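Local coordinates for protein uncharacterized aldehyde dehydrogenase AldY (Bacillus subtilis, PDB 4DNG) that probably oxidises aldehydes to carboxylates with NAD(+) as the electron acceptor, and may help protect the cell against stress from ethanol and related compounds, at residues R270-D273 with A274-G278. Numbering follows the deposited sequence.
Sequences RAVD and AAIFG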
loop_
_atom_site.group_PDB
_atom_site.type_symbol
_atom_site.label_atom_id
_atom_site.label_comp_id
_atom_site.label_asym_id
_atom_site.label_seq_id
_atom_site.Cartn_x
_atom_site.Cartn_y
_atom_site.Cartn_z
ATOM N N ARG A 270 -35.307 -3.650 16.869
ATOM C CA ARG A 270 -33.912 -4.063 16.782
ATOM C C ARG A 270 -33.036 -2.895 16.300
ATOM O O ARG A 270 -31.984 -2.632 16.891
ATOM C CB ARG A 270 -33.794 -5.269 15.843
ATOM C CG ARG A 270 -32.539 -6.121 15.985
ATOM C CD ARG A 270 -32.791 -7.504 15.386
ATOM N NE ARG A 270 -31.565 -8.215 15.018
ATOM C CZ ARG A 270 -31.163 -9.372 15.544
ATOM N NH1 ARG A 270 -30.032 -9.923 15.125
ATOM N NH2 ARG A 270 -31.885 -9.988 16.478
ATOM N N ALA A 271 -33.506 -2.181 15.266
ATOM C CA ALA A 271 -32.755 -1.092 14.601
ATOM C C ALA A 271 -32.587 0.162 15.461
ATOM O O ALA A 271 -31.504 0.751 15.500
ATOM C CB ALA A 271 -33.389 -0.723 13.257
ATOM N N VAL A 272 -33.650 0.576 16.139
ATOM C CA VAL A 272 -33.536 1.653 17.114
ATOM C C VAL A 272 -32.492 1.278 18.170
ATOM O O VAL A 272 -31.542 2.022 18.397
ATOM C CB VAL A 272 -34.879 1.942 17.798
ATOM C CG1 VAL A 272 -34.719 3.062 18.822
ATOM C CG2 VAL A 272 -35.947 2.271 16.766
ATOM N N ASP A 273 -32.666 0.104 18.776
ATOM C CA ASP A 273 -31.752 -0.417 19.801
ATOM C C ASP A 273 -30.299 -0.440 19.335
ATOM O O ASP A 273 -29.428 0.136 19.990
ATOM C CB ASP A 273 -32.169 -1.826 20.258
ATOM C CG ASP A 273 -33.270 -1.806 21.306
ATOM O OD1 ASP A 273 -33.279 -0.894 22.161
ATOM O OD2 ASP A 273 -34.123 -2.718 21.275
ATOM N N ALA A 274 -30.049 -1.099 18.206
ATOM C CA ALA A 274 -28.702 -1.180 17.653
ATOM C C ALA A 274 -28.117 0.200 17.312
ATOM O O ALA A 274 -26.906 0.380 17.383
ATOM C CB ALA A 274 -28.674 -2.096 16.442
ATOM N N ALA A 275 -28.970 1.167 16.959
ATOM C CA ALA A 275 -28.524 2.547 16.714
ATOM C C ALA A 275 -28.160 3.301 18.001
ATOM O O ALA A 275 -27.312 4.190 17.982
ATOM C CB ALA A 275 -29.563 3.323 15.925
ATOM N N ILE A 276 -28.810 2.964 19.112
ATOM C CA ILE A 276 -28.459 3.559 20.404
ATOM C C ILE A 276 -27.102 3.057 20.919
ATOM O O ILE A 276 -26.248 3.865 21.288
ATOM C CB ILE A 276 -29.577 3.360 21.454
ATOM C CG1 ILE A 276 -30.493 4.581 21.482
ATOM C CG2 ILE A 276 -29.004 3.171 22.853
ATOM C CD1 ILE A 276 -31.630 4.509 20.504
ATOM N N PHE A 277 -26.919 1.730 20.940
ATOM C CA PHE A 277 -25.681 1.090 21.391
ATOM C C PHE A 277 -24.490 1.642 20.613
ATOM O O PHE A 277 -23.522 2.090 21.211
ATOM C CB PHE A 277 -25.772 -0.450 21.255
ATOM C CG PHE A 277 -24.598 -1.208 21.861
ATOM C CD1 PHE A 277 -24.587 -1.553 23.219
ATOM C CD2 PHE A 277 -23.512 -1.602 21.071
ATOM C CE1 PHE A 277 -23.517 -2.252 23.778
ATOM C CE2 PHE A 277 -22.444 -2.300 21.627
ATOM C CZ PHE A 277 -22.446 -2.626 22.980
ATOM N N GLY A 278 -24.590 1.628 19.283
ATOM C CA GLY A 278 -23.559 2.154 18.392
ATOM C C GLY A 278 -23.262 3.629 18.594
ATOM O O GLY A 278 -22.101 4.015 18.763
#
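Two successive turns of the alpha-helix 268-281, in the part of the aldehyde dehydrogenase fold built on the sheet with strands 258-262 and 410-414, meet here mainly through i+4 to i backbone bonds and one apolar side-chain pair. The Ala274 N to Arg270 O bond is 2.8 Å long and almost straight, at 170°. Ala275 N reaches Ala271 O at 3.0 Å with a more bent N-H, and Phe277 N closes on Asp273 O at 3.1 Å. Ile276 N bonds to Val272 O at 3.0 Å and, weakly, to Asp273 O, an i+3 to i bond. On one flank of the helix, Val272 and Ile276 lie side by side, pointing the same way, CG1 of the valine touching CD1 of the isoleucine at 3.8 Å. Val272 holds CG1 anti to its backbone N (chi1 179°), which turns that methyl on toward the next turn, where Ile276 CD1 lies. With an alanine at Ile276, the CG1 methyl of Val272 would probably lose its neighbour one turn on, opening a gap beside Phe307. This flank faces helix 297-313: Val272 packs on Phe303 and Lys306, while Ala275 and Ile276 meet Phe307. The alanine face lies against the sheet, Ala271 and Ala274 touching Phe414 of strand 410-414, with Ala271 also touching Val262 and Ala275 touching Phe260 of strand 258-262.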